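Local atomic coordinates of leucine aminopeptidase (Parabacteroides distasonis, PDB entry 3TC8), a protein that probably acts as a zinc-dependent aminopeptidase of the M28 peptidase family and may have glutaminyl-peptide cyclotransferase activity. Residues S17-F22 against A298-L303; V97-H102 against G133-I138; R140-K145 against E304-R309; L233-Y238 against T294-G299. All coordinates share one frame; numbering follows the deposited sequence.

Contact 1: residues S17-F22 against A298-L303; sequences SAVPDF and AGQTVL
Pro20 and Phe22 are both gripped by the amide of Gln300. Gln300 NE2 donates to Pro20 O at 2.9 Å, nearly straight (174°) and in the carbonyl plane; Gln300 OE1 accepts from Phe22 N at 2.8 Å. Using both ends of the amide fixes its rotation, and OE1 takes a further bond from Lys296 NZ, which in the Asp21 conformer given also forms a salt bridge with Asp21 OD1. The Phe22 side chain can be followed outward. Its CB lies 3.3 Å from Gln300 OE1 and 3.7 Å from Leu303 CD1. With CG anti to the backbone N (chi1 179°), the ring is laid over Gly299, where Phe22 CD2 and CE2 both stand 3.6 Å from Gly299 CA and CZ 3.9 Å. This is a CH-pi contact over one ring face, and a CB on residue 299 would clash there. Val19 CG1 packs on Leu303 CB at 3.8 Å. Replacing Gln300 by an alanine would probably leave Pro20 O and Phe22 N without these partners and let the segment shift on the helix. The arrangement is an N-terminal arm laid along the C-terminal helix 292-308 of an M28 alpha/beta exopeptidase fold.

Contact 2: residues V97-H102 against G133-I138; sequences VLLFAH and GALLEI
The flat group at the centre of this contact is the peptide joining Phe100 to Ala101: Leu135 CD1 packs against it, 3.4 Å from Phe100 C. The phenyl ring of Phe100 leaves from the other side of the strand, toward Leu198 and toward His251 and Val254 of helix 250-258. At the strand end, the His102 imidazole is hydrogen-bonded through both nitrogens, NE2 to Asp127 OD1 and ND1 to Asp104 OD1. Because Asp127 is a zinc ligand, His102 is placed as a second-shell residue of the metal site.

The rest is aliphatic packing. Leu135, its CG anti to the carbonyl carbon (chi1 -72°), spreads its two methyls along one face of the strand: its CD1 also meets Ala101 CB at 3.7 Å, while its CD2 meets Leu99 CB at 3.7 Å. One turn later along the helix, Ile138 CG2 touches Leu99 CD1 at 3.9 Å, the two side chains crossing at about a right angle. All five touching residues are buried. The short axes approach to 8.8 Å at 146°, so the helix runs back roughly antiparallel to the strand. Helix 125-144 then leads to strand 150-156, which lies parallel and next to strand 96-102. This is the beta-alpha-beta crossover of the alpha/beta zinc exopeptidase fold, its helix lying on one face of the central sheet.

Contact 3: residues R140-K145 against E304-R309; sequences RQIGQK and EVIYNR
Tyr307 reaches across from helix 292-308 to Ile142 and Lys145 at the end of helix 125-144. The two are neighbouring helices on the same face of the central sheet of this alpha/beta fold, as Ile306 and Ile138 both pack near Leu99. Their short axes are nearly parallel, 17° apart, but 12.4 Å distant, so long side chains must bridge the space between them. Tyr307 does this with its phenol: CG is anti to the carbonyl carbon (chi1 -80°), and the extended ring brings OH to Lys145 O. The hydroxyl donates at 2.6 Å, nearly along the C=O axis, with the acceptor close to the ring plane. Lys145 is the first residue to leave helical geometry, and the phenol thus ties down the helix terminus. Ile142 crosses Tyr307 obliquely, its CG1 3.8 Å from Tyr307 OH, while Ile142 CA comes within 3.3 Å of the same oxygen. Deeper in, Ile142 and Ile306 cross at about a right angle and meet through their CD1 methyls at 3.9 Å. Pro20 and Pro147 also touch the tyrosine. Near the C-terminus Glu304 OE2 accepts two bonds: Asn308 ND2 approaches at 2.9 Å from above the carboxylate plane, and Arg309 NH1 makes a salt bridge at 2.7 Å through the anti lone pair.

Contact 4: residues L233-Y238 against T294-G299; sequences LGYGKY and TLKAAG
Tyr235 and Ala297 bring the backbones to 5.7 Å between CA atoms, just after helix 213-233 closes with a Schellman motif at Gly234, whose positive phi (92°) calls for glycine. The turn presents two tyrosines to the helix, and Ala297 fits between them. Its CB lies 3.6 Å from Tyr235 CD1 and 3.5 Å from Tyr238 CD2. With CG anti to the carbonyl carbon (chi1 -60°), the Tyr235 ring is turned flat onto the helix backbone: Ala297 CA stands over the ring centre, 3.7 Å from the centroid and 9° off the normal, a well-centred CH-pi contact. Leu233 O lies over the opposite face, so the ring is sandwiched between the helix and its own preceding turn. Its hydroxyl ends beside the aliphatic part of Lys296, with Tyr235 OH 3.7 Å from Lys296 CG; the ammonium goes on to Phe22 O. An alanine in place of Tyr235 would remove the ring over Ala297 CA and beside the Lys296 methylenes, probably opening a gap between loop and helix, with Tyr238 still packed on Ala297 CB.

Tyr238 slants past Thr294, its CE1 3.5 Å from Thr294 OG1. A water at the ring edge, in the ring plane, links the two: it lies 2.7 Å from Tyr238 OH and donates to Thr294 OG1 at 3.0 Å. That threonine oxygen is also bonded to Gly204 O. The loop joins helix 213-233 to strand 239-240 while packed on helix 292-308, and Tyr238 pairs by its backbone with Phe209 of strand 209-211.

Overall arrangement
Helix 292-308 carries contacts 4, 1 and 3 in turn along its length, and helix 125-144 carries contacts 2 and 3. Contacts 1 and 3 are closest, with centres about 6 Å apart: Ser17 O probably bonds Lys145 NZ (2.9 Å), and Pro20 lies on Tyr307. Contacts 1 and 4, about 10 Å apart, are joined by a probable hydrogen bond from Lys296 NZ to Phe22 O at 2.8 Å. Phe22, Val302 and Leu303 of contact 1 reach the helix of contact 2, and Ile306 of contact 3 meets Leu99. Contact 2 lies nearest the metal, the Ala101 side chain about 12 Å from the zinc ion; the others are structural packing away from it.

Contact 1: residues S17-F22 against A298-L303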
loop_
_atom_site.group_PDB
_atom_site.type_symbol
_atom_site.label_atom_id
_atom_site.label_comp_id
_atom_site.label_asym_id
_atom_site.label_seq_id
_atom_site.Cartn_x
_atom_site.Cartn_y
_atom_site.Cartn_z
ATOM N N SER A 17 -14.038 7.641 -20.852
ATOM C CA SER A 17 -14.518 8.990 -20.478
ATOM C C SER A 17 -13.312 9.911 -20.219
ATOM O O SER A 17 -12.243 9.748 -20.795
ATOM C CB SER A 17 -15.465 8.879 -19.245
ATOM O OG SER A 17 -14.793 8.685 -17.977
ATOM N N ALA A 18 -13.490 10.880 -19.337
ATOM C CA ALA A 18 -12.368 11.538 -18.712
ATOM C C ALA A 18 -11.492 10.520 -17.965
ATOM O O ALA A 18 -10.297 10.828 -17.692
ATOM C CB ALA A 18 -12.878 12.630 -17.725
ATOM N N VAL A 19 -12.042 9.341 -17.602
ATOM C CA VAL A 19 -11.360 8.498 -16.646
ATOM C C VAL A 19 -11.051 7.125 -17.263
ATOM O O VAL A 19 -11.973 6.456 -17.725
ATOM C CB VAL A 19 -12.170 8.358 -15.356
ATOM C CG1 VAL A 19 -11.360 7.579 -14.326
ATOM C CG2 VAL A 19 -12.568 9.716 -14.768
ATOM N N PRO A 20 -9.800 6.667 -17.227
ATOM C CA PRO A 20 -9.495 5.347 -17.713
ATOM C C PRO A 20 -10.222 4.251 -16.945
ATOM O O PRO A 20 -10.624 4.413 -15.804
ATOM C CB PRO A 20 -7.983 5.254 -17.489
ATOM C CG PRO A 20 -7.490 6.576 -17.391
ATOM C CD PRO A 20 -8.594 7.384 -16.809
ATOM N N ASP A 21 -10.290 3.092 -17.585
ATOM C CA ASP A 21 -10.901 1.882 -17.054
ATOM C C ASP A 21 -9.824 1.054 -16.334
ATOM O O ASP A 21 -8.889 0.551 -16.984
ATOM C CB ASP A 21 -11.438 1.126 -18.281
ATOM C CG ASP A 21 -12.360 -0.017 -17.962
ATOM O OD1 ASP A 21 -12.448 -0.459 -16.802
ATOM O OD2 ASP A 21 -12.991 -0.533 -18.915
ATOM N N PHE A 22 -9.931 0.873 -15.038
ATOM C CA PHE A 22 -9.046 0.006 -14.269
ATOM C C PHE A 22 -9.370 -1.442 -14.657
ATOM O O PHE A 22 -10.505 -1.906 -14.505
ATOM C CB PHE A 22 -9.330 0.218 -12.797
ATOM C CG PHE A 22 -8.495 -0.630 -11.832
ATOM C CD1 PHE A 22 -8.943 -1.866 -11.413
ATOM C CD2 PHE A 22 -7.323 -0.128 -11.321
ATOM C CE1 PHE A 22 -8.223 -2.581 -10.482
ATOM C CE2 PHE A 22 -6.598 -0.856 -10.373
ATOM C CZ PHE A 22 -7.077 -2.062 -9.957
ATOM N N ALA A 298 -11.584 -0.543 -5.425
ATOM C CA ALA A 298 -10.528 0.320 -4.952
ATOM C C ALA A 298 -9.890 1.096 -6.070
ATOM O O ALA A 298 -9.672 2.318 -5.991
ATOM C CB ALA A 298 -9.512 -0.490 -4.159
ATOM N N GLY A 299 -9.489 0.385 -7.116
ATOM C CA GLY A 299 -8.732 0.998 -8.169
ATOM C C GLY A 299 -9.507 1.998 -9.004
ATOM O O GLY A 299 -8.941 3.052 -9.359
ATOM N N GLN A 300 -10.733 1.652 -9.354
ATOM C CA GLN A 300 -11.521 2.570 -10.159
ATOM C C GLN A 300 -11.840 3.834 -9.372
ATOM O O GLN A 300 -11.878 4.919 -9.966
ATOM C CB GLN A 300 -12.796 1.875 -10.662
ATOM C CG GLN A 300 -13.474 2.678 -11.784
ATOM C CD GLN A 300 -12.618 2.754 -13.005
ATOM O OE1 GLN A 300 -12.132 1.729 -13.477
ATOM N NE2 GLN A 300 -12.353 3.951 -13.508
ATOM N N THR A 301 -12.092 3.702 -8.083
ATOM C CA THR A 301 -12.335 4.884 -7.246
ATOM C C THR A 301 -11.130 5.804 -7.249
ATOM O O THR A 301 -11.253 7.029 -7.407
ATOM C CB THR A 301 -12.762 4.468 -5.825
ATOM O OG1 THR A 301 -13.976 3.741 -5.888
ATOM C CG2 THR A 301 -12.909 5.664 -4.882
ATOM N N VAL A 302 -9.902 5.244 -7.100
ATOM C CA VAL A 302 -8.747 6.079 -7.108
ATOM C C VAL A 302 -8.597 6.781 -8.459
ATOM O O VAL A 302 -8.255 7.964 -8.524
ATOM C CB VAL A 302 -7.467 5.277 -6.715
ATOM C CG1 VAL A 302 -6.232 6.093 -6.958
ATOM C CG2 VAL A 302 -7.550 4.817 -5.269
ATOM N N LEU A 303 -8.789 6.064 -9.568
ATOM C CA LEU A 303 -8.701 6.724 -10.872
ATOM C C LEU A 303 -9.687 7.891 -10.976
ATOM O O LEU A 303 -9.383 8.943 -11.481
ATOM C CB LEU A 303 -8.975 5.713 -12.008
ATOM C CG LEU A 303 -7.869 4.691 -12.250
ATOM C CD1 LEU A 303 -8.308 3.704 -13.311
ATOM C CD2 LEU A 303 -6.569 5.344 -12.652
#

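Contact 2: residues V97-H102 against G133-I138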
loop_
_atom_site.group_PDB
_atom_site.type_symbol
_atom_site.label_atom_id
_atom_site.label_comp_id
_atom_site.label_asym_id
_atom_site.label_seq_id
_atom_site.Cartn_x
_atom_site.Cartn_y
_atom_site.Cartn_z
ATOM N N VAL A 97 -0.039 14.354 -6.671
ATOM C CA VAL A 97 -0.707 13.451 -5.773
ATOM C C VAL A 97 0.187 12.246 -5.552
ATOM O O VAL A 97 0.782 11.729 -6.487
ATOM C CB VAL A 97 -2.071 13.017 -6.319
ATOM C CG1 VAL A 97 -2.670 11.887 -5.505
ATOM C CG2 VAL A 97 -3.003 14.235 -6.344
ATOM N N LEU A 98 0.317 11.822 -4.296
ATOM C CA LEU A 98 1.069 10.670 -3.869
ATOM C C LEU A 98 0.155 9.467 -3.679
ATOM O O LEU A 98 -0.765 9.542 -2.887
ATOM C CB LEU A 98 1.783 11.021 -2.575
ATOM C CG LEU A 98 2.544 9.871 -1.892
ATOM C CD1 LEU A 98 3.637 9.333 -2.725
ATOM C CD2 LEU A 98 3.023 10.312 -0.493
ATOM N N LEU A 99 0.483 8.375 -4.363
ATOM C CA LEU A 99 -0.257 7.095 -4.209
ATOM C C LEU A 99 0.780 6.070 -3.768
ATOM O O LEU A 99 1.828 5.937 -4.374
ATOM C CB LEU A 99 -0.870 6.669 -5.548
ATOM C CG LEU A 99 -1.811 7.664 -6.198
ATOM C CD1 LEU A 99 -2.308 7.094 -7.558
ATOM C CD2 LEU A 99 -2.988 8.031 -5.328
ATOM N N PHE A 100 0.445 5.313 -2.705
ATOM C CA PHE A 100 1.493 4.482 -2.078
ATOM C C PHE A 100 0.948 3.232 -1.490
ATOM O O PHE A 100 -0.240 3.071 -1.267
ATOM C CB PHE A 100 2.362 5.304 -1.102
ATOM C CG PHE A 100 1.657 5.980 0.051
ATOM C CD1 PHE A 100 0.835 7.079 -0.128
ATOM C CD2 PHE A 100 1.910 5.580 1.347
ATOM C CE1 PHE A 100 0.290 7.774 0.916
ATOM C CE2 PHE A 100 1.345 6.284 2.413
ATOM C CZ PHE A 100 0.568 7.364 2.216
ATOM N N ALA A 101 1.858 2.284 -1.270
ATOM C CA ALA A 101 1.559 0.953 -0.716
ATOM C C ALA A 101 2.898 0.349 -0.257
ATOM O O ALA A 101 3.932 0.785 -0.702
ATOM C CB ALA A 101 0.950 0.062 -1.827
ATOM N N HIS A 102 2.809 -0.611 0.654
ATOM C CA HIS A 102 4.025 -1.345 1.029
ATOM C C HIS A 102 4.148 -2.592 0.179
ATOM O O HIS A 102 3.155 -3.244 -0.165
ATOM C CB HIS A 102 4.073 -1.690 2.530
ATOM C CG HIS A 102 3.368 -2.922 2.961
ATOM N ND1 HIS A 102 4.043 -4.119 3.092
ATOM C CD2 HIS A 102 2.091 -3.181 3.308
ATOM C CE1 HIS A 102 3.213 -5.063 3.464
ATOM N NE2 HIS A 102 2.028 -4.530 3.642
ATOM N N GLY A 133 -0.370 -4.190 -6.500
ATOM C CA GLY A 133 -0.964 -4.605 -7.779
ATOM C C GLY A 133 -1.999 -3.612 -8.280
ATOM O O GLY A 133 -2.049 -3.328 -9.484
ATOM N N ALA A 134 -2.813 -3.069 -7.374
ATOM C CA ALA A 134 -3.751 -2.021 -7.735
ATOM C C ALA A 134 -3.001 -0.798 -8.256
ATOM O O ALA A 134 -3.381 -0.194 -9.271
ATOM C CB ALA A 134 -4.678 -1.675 -6.617
ATOM N N LEU A 135 -1.936 -0.395 -7.561
ATOM C CA LEU A 135 -1.160 0.752 -8.000
ATOM C C LEU A 135 -0.439 0.512 -9.311
ATOM O O LEU A 135 -0.305 1.451 -10.107
ATOM C CB LEU A 135 -0.163 1.191 -6.938
ATOM C CG LEU A 135 -0.766 1.865 -5.708
ATOM C CD1 LEU A 135 0.307 2.319 -4.732
ATOM C CD2 LEU A 135 -1.688 3.047 -6.039
ATOM N N LEU A 136 0.038 -0.695 -9.592
ATOM C CA LEU A 136 0.616 -0.985 -10.869
ATOM C C LEU A 136 -0.395 -0.804 -11.980
ATOM O O LEU A 136 -0.061 -0.239 -13.019
ATOM C CB LEU A 136 1.234 -2.393 -10.946
ATOM C CG LEU A 136 2.546 -2.581 -10.166
ATOM C CD1 LEU A 136 2.841 -4.087 -10.087
ATOM C CD2 LEU A 136 3.718 -1.854 -10.872
ATOM N N GLU A 137 -1.613 -1.279 -11.790
ATOM C CA GLU A 137 -2.630 -1.106 -12.815
ATOM C C GLU A 137 -3.020 0.357 -12.989
ATOM O O GLU A 137 -3.196 0.846 -14.110
ATOM C CB GLU A 137 -3.814 -1.994 -12.510
ATOM C CG GLU A 137 -5.001 -1.802 -13.435
ATOM C CD GLU A 137 -4.705 -2.002 -14.912
ATOM O OE1 GLU A 137 -3.681 -2.636 -15.265
ATOM O OE2 GLU A 137 -5.553 -1.579 -15.760
ATOM N N ILE A 138 -3.114 1.108 -11.891
ATOM C CA ILE A 138 -3.347 2.552 -11.938
ATOM C C ILE A 138 -2.236 3.238 -12.719
ATOM O O ILE A 138 -2.472 4.044 -13.611
ATOM C CB ILE A 138 -3.516 3.115 -10.520
ATOM C CG1 ILE A 138 -4.866 2.704 -9.941
ATOM C CG2 ILE A 138 -3.335 4.657 -10.487
ATOM C CD1 ILE A 138 -4.956 2.776 -8.459
#

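Contact 3: residues R140-K145 against E304-R309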
loop_
_atom_site.group_PDB
_atom_site.type_symbol
_atom_site.label_atom_id
_atom_site.label_comp_id
_atom_site.label_asym_id
_atom_site.label_seq_id
_atom_site.Cartn_x
_atom_site.Cartn_y
_atom_site.Cartn_z
ATOM N N ARG A 140 -0.243 1.883 -14.924
ATOM C CA ARG A 140 -0.346 1.503 -16.306
ATOM C C ARG A 140 -1.297 2.411 -17.064
ATOM O O ARG A 140 -1.039 2.883 -18.175
ATOM C CB ARG A 140 -0.778 0.037 -16.446
ATOM C CG ARG A 140 -0.682 -0.485 -17.867
ATOM C CD ARG A 140 -0.992 -1.972 -17.985
ATOM N NE ARG A 140 -2.414 -2.258 -17.783
ATOM C CZ ARG A 140 -3.290 -2.458 -18.740
ATOM N NH1 ARG A 140 -2.958 -2.494 -20.031
ATOM N NH2 ARG A 140 -4.526 -2.655 -18.396
ATOM N N GLN A 141 -2.429 2.731 -16.438
ATOM C CA GLN A 141 -3.395 3.639 -17.032
ATOM C C GLN A 141 -2.869 5.072 -17.115
ATOM O O GLN A 141 -3.050 5.741 -18.136
ATOM C CB GLN A 141 -4.685 3.610 -16.263
ATOM C CG GLN A 141 -5.421 2.254 -16.298
ATOM C CD GLN A 141 -5.724 1.753 -17.663
ATOM O OE1 GLN A 141 -6.032 2.547 -18.580
ATOM N NE2 GLN A 141 -5.643 0.432 -17.856
ATOM N N ILE A 142 -2.176 5.537 -16.091
ATOM C CA ILE A 142 -1.599 6.864 -16.111
ATOM C C ILE A 142 -0.589 6.988 -17.241
ATOM O O ILE A 142 -0.541 7.997 -17.944
ATOM C CB ILE A 142 -0.936 7.213 -14.737
ATOM C CG1 ILE A 142 -1.990 7.336 -13.656
ATOM C CG2 ILE A 142 -0.060 8.459 -14.843
ATOM C CD1 ILE A 142 -1.416 7.266 -12.245
ATOM N N GLY A 143 0.238 5.955 -17.446
ATOM C CA GLY A 143 1.204 6.002 -18.499
ATOM C C GLY A 143 0.566 6.157 -19.883
ATOM O O GLY A 143 1.153 6.722 -20.780
ATOM N N GLN A 144 -0.630 5.623 -20.060
ATOM C CA GLN A 144 -1.339 5.711 -21.342
ATOM C C GLN A 144 -2.147 7.000 -21.499
ATOM O O GLN A 144 -2.415 7.404 -22.639
ATOM C CB GLN A 144 -2.313 4.535 -21.488
ATOM C CG GLN A 144 -1.673 3.099 -21.569
ATOM C CD GLN A 144 -2.713 1.852 -21.373
ATOM O OE1 GLN A 144 -2.403 0.670 -21.705
ATOM N NE2 GLN A 144 -3.905 2.135 -20.872
ATOM N N LYS A 145 -2.520 7.680 -20.423
ATOM C CA LYS A 145 -3.391 8.852 -20.485
ATOM C C LYS A 145 -3.084 9.753 -19.293
ATOM O O LYS A 145 -3.443 9.464 -18.173
ATOM C CB LYS A 145 -4.879 8.463 -20.476
ATOM C CG LYS A 145 -5.796 9.669 -20.637
ATOM C CD LYS A 145 -7.257 9.237 -20.552
ATOM C CE LYS A 145 -8.286 10.277 -21.051
ATOM N NZ LYS A 145 -9.494 9.498 -21.525
ATOM N N GLU A 304 -10.913 7.639 -10.573
ATOM C CA GLU A 304 -11.943 8.699 -10.616
ATOM C C GLU A 304 -11.502 9.954 -9.881
ATOM O O GLU A 304 -11.703 11.060 -10.365
ATOM C CB GLU A 304 -13.259 8.173 -10.085
ATOM C CG GLU A 304 -14.432 9.174 -10.176
ATOM C CD GLU A 304 -14.932 9.383 -11.610
ATOM O OE1 GLU A 304 -14.755 8.484 -12.461
ATOM O OE2 GLU A 304 -15.582 10.424 -11.881
ATOM N N VAL A 305 -10.892 9.786 -8.713
ATOM C CA VAL A 305 -10.479 10.866 -7.897
ATOM C C VAL A 305 -9.311 11.649 -8.519
ATOM O O VAL A 305 -9.310 12.905 -8.588
ATOM C CB VAL A 305 -10.151 10.296 -6.513
ATOM C CG1 VAL A 305 -9.448 11.337 -5.644
ATOM C CG2 VAL A 305 -11.435 9.795 -5.871
ATOM N N ILE A 306 -8.276 10.935 -8.977
ATOM C CA ILE A 306 -7.100 11.622 -9.460
ATOM C C ILE A 306 -7.312 12.251 -10.839
ATOM O O ILE A 306 -6.663 13.233 -11.153
ATOM C CB ILE A 306 -5.812 10.756 -9.420
ATOM C CG1 ILE A 306 -5.862 9.611 -10.464
ATOM C CG2 ILE A 306 -5.579 10.221 -8.000
ATOM C CD1 ILE A 306 -4.642 8.731 -10.506
ATOM N N TYR A 307 -8.187 11.669 -11.653
ATOM C CA TYR A 307 -8.494 12.243 -12.956
ATOM C C TYR A 307 -9.610 13.249 -12.901
ATOM O O TYR A 307 -9.688 14.077 -13.823
ATOM C CB TYR A 307 -8.925 11.145 -13.934
ATOM C CG TYR A 307 -7.768 10.378 -14.541
ATOM C CD1 TYR A 307 -7.135 9.332 -13.858
ATOM C CD2 TYR A 307 -7.304 10.683 -15.789
ATOM C CE1 TYR A 307 -6.092 8.619 -14.431
ATOM C CE2 TYR A 307 -6.235 9.988 -16.369
ATOM C CZ TYR A 307 -5.601 8.961 -15.689
ATOM O OH TYR A 307 -4.598 8.202 -16.209
ATOM N N ASN A 308 -10.530 13.140 -11.954
ATOM C CA ASN A 308 -11.830 13.734 -12.146
ATOM C C ASN A 308 -12.532 14.200 -10.878
ATOM O O ASN A 308 -13.736 14.420 -10.921
ATOM C CB ASN A 308 -12.733 12.755 -12.901
ATOM C CG ASN A 308 -13.924 13.393 -13.558
ATOM O OD1 ASN A 308 -13.834 14.515 -14.093
ATOM N ND2 ASN A 308 -15.014 12.664 -13.605
ATOM N N ARG A 309 -11.795 14.430 -9.790
ATOM C CA ARG A 309 -12.326 15.148 -8.608
ATOM C C ARG A 309 -11.313 16.173 -8.154
ATOM O O ARG A 309 -10.312 16.365 -8.824
ATOM C CB ARG A 309 -12.693 14.205 -7.485
ATOM C CG ARG A 309 -13.835 13.285 -7.760
ATOM C CD ARG A 309 -15.177 14.049 -7.883
ATOM N NE ARG A 309 -16.294 13.123 -8.006
ATOM C CZ ARG A 309 -16.557 12.366 -9.064
ATOM N NH1 ARG A 309 -15.862 12.525 -10.170
ATOM N NH2 ARG A 309 -17.565 11.473 -9.029
ATOM O OXT ARG A 309 -11.565 16.892 -7.165
#

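Contact 4: residues L233-Y238 against T294-G299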
loop_
_atom_site.group_PDB
_atom_site.type_symbol
_atom_site.label_atom_id
_atom_site.label_comp_id
_atom_site.label_asym_id
_atom_site.label_seq_id
_atom_site.Cartn_x
_atom_site.Cartn_y
_atom_site.Cartn_z
ATOM N N LEU A 233 -19.863 5.941 -8.054
ATOM C CA LEU A 233 -19.548 4.838 -8.972
ATOM C C LEU A 233 -20.239 3.533 -8.668
ATOM O O LEU A 233 -20.082 2.577 -9.452
ATOM C CB LEU A 233 -18.036 4.601 -8.990
ATOM C CG LEU A 233 -17.182 5.721 -9.511
ATOM C CD1 LEU A 233 -15.738 5.418 -9.234
ATOM C CD2 LEU A 233 -17.459 5.973 -10.985
ATOM N N GLY A 234 -20.920 3.429 -7.536
ATOM C CA GLY A 234 -21.601 2.219 -7.161
ATOM C C GLY A 234 -20.781 1.252 -6.301
ATOM O O GLY A 234 -21.166 0.091 -6.208
ATOM N N TYR A 235 -19.751 1.763 -5.642
ATOM C CA TYR A 235 -18.878 0.921 -4.805
ATOM C C TYR A 235 -19.069 1.149 -3.331
ATOM O O TYR A 235 -18.201 0.839 -2.510
ATOM C CB TYR A 235 -17.428 1.145 -5.182
ATOM C CG TYR A 235 -17.106 0.811 -6.636
ATOM C CD1 TYR A 235 -17.392 -0.416 -7.164
ATOM C CD2 TYR A 235 -16.470 1.738 -7.468
ATOM C CE1 TYR A 235 -17.100 -0.731 -8.495
ATOM C CE2 TYR A 235 -16.189 1.451 -8.791
ATOM C CZ TYR A 235 -16.507 0.215 -9.298
ATOM O OH TYR A 235 -16.241 -0.023 -10.622
ATOM N N GLY A 236 -20.248 1.618 -2.931
ATOM C CA GLY A 236 -20.539 1.811 -1.517
ATOM C C GLY A 236 -20.589 0.579 -0.669
ATOM O O GLY A 236 -20.452 0.683 0.546
ATOM N N LYS A 237 -20.704 -0.608 -1.261
ATOM C CA LYS A 237 -20.625 -1.838 -0.439
ATOM C C LYS A 237 -19.203 -2.140 0.011
ATOM O O LYS A 237 -19.004 -2.918 0.929
ATOM C CB LYS A 237 -21.218 -3.027 -1.125
ATOM C CG LYS A 237 -20.459 -3.565 -2.241
ATOM C CD LYS A 237 -21.375 -4.471 -3.055
ATOM C CE LYS A 237 -20.616 -5.316 -4.057
ATOM N NZ LYS A 237 -20.059 -6.512 -3.385
ATOM N N TYR A 238 -18.226 -1.512 -0.641
ATOM C CA TYR A 238 -16.836 -1.563 -0.245
ATOM C C TYR A 238 -16.406 -0.361 0.569
ATOM O O TYR A 238 -15.749 -0.518 1.586
ATOM C CB TYR A 238 -15.903 -1.711 -1.467
ATOM C CG TYR A 238 -16.106 -2.993 -2.218
ATOM C CD1 TYR A 238 -15.525 -4.175 -1.768
ATOM C CD2 TYR A 238 -16.945 -3.059 -3.306
ATOM C CE1 TYR A 238 -15.745 -5.369 -2.448
ATOM C CE2 TYR A 238 -17.163 -4.255 -3.979
ATOM C CZ TYR A 238 -16.598 -5.404 -3.526
ATOM O OH TYR A 238 -16.845 -6.584 -4.201
ATOM N N THR A 294 -13.150 -6.632 -5.594
ATOM C CA THR A 294 -12.608 -5.717 -4.596
ATOM C C THR A 294 -11.551 -4.811 -5.219
ATOM O O THR A 294 -11.543 -3.603 -5.009
ATOM C CB THR A 294 -11.995 -6.491 -3.418
ATOM O OG1 THR A 294 -12.989 -7.401 -2.949
ATOM C CG2 THR A 294 -11.541 -5.575 -2.327
ATOM N N LEU A 295 -10.607 -5.410 -5.961
ATOM C CA LEU A 295 -9.575 -4.612 -6.600
ATOM C C LEU A 295 -10.185 -3.550 -7.509
ATOM O O LEU A 295 -9.699 -2.435 -7.539
ATOM C CB LEU A 295 -8.650 -5.533 -7.385
ATOM C CG LEU A 295 -7.736 -6.460 -6.599
ATOM C CD1 LEU A 295 -7.087 -7.489 -7.493
ATOM C CD2 LEU A 295 -6.649 -5.679 -5.817
ATOM N N LYS A 296 -11.216 -3.923 -8.267
ATOM C CA LYS A 296 -11.884 -2.974 -9.154
ATOM C C LYS A 296 -12.442 -1.798 -8.377
ATOM O O LYS A 296 -12.310 -0.634 -8.791
ATOM C CB LYS A 296 -12.993 -3.699 -9.921
ATOM C CG LYS A 296 -13.790 -2.791 -10.872
ATOM C CD LYS A 296 -12.973 -2.159 -11.961
ATOM C CE LYS A 296 -13.848 -1.577 -13.030
ATOM N NZ LYS A 296 -13.099 -0.831 -14.076
ATOM N N ALA A 297 -13.127 -2.072 -7.272
ATOM C CA ALA A 297 -13.743 -0.999 -6.487
ATOM C C ALA A 297 -12.678 -0.019 -5.996
ATOM O O ALA A 297 -12.837 1.190 -6.107
ATOM C CB ALA A 297 -14.520 -1.585 -5.318
ATOM N N ALA A 298 -11.584 -0.543 -5.425
ATOM C CA ALA A 298 -10.528 0.320 -4.952
ATOM C C ALA A 298 -9.890 1.096 -6.070
ATOM O O ALA A 298 -9.672 2.318 -5.991
ATOM C CB ALA A 298 -9.512 -0.490 -4.159
ATOM N N GLY A 299 -9.489 0.385 -7.116
ATOM C CA GLY A 299 -8.732 0.998 -8.169
ATOM C C GLY A 299 -9.507 1.998 -9.004
ATOM O O GLY A 299 -8.941 3.052 -9.359
HETATM O O HOH W 1 -15.572 -8.812 -3.354
#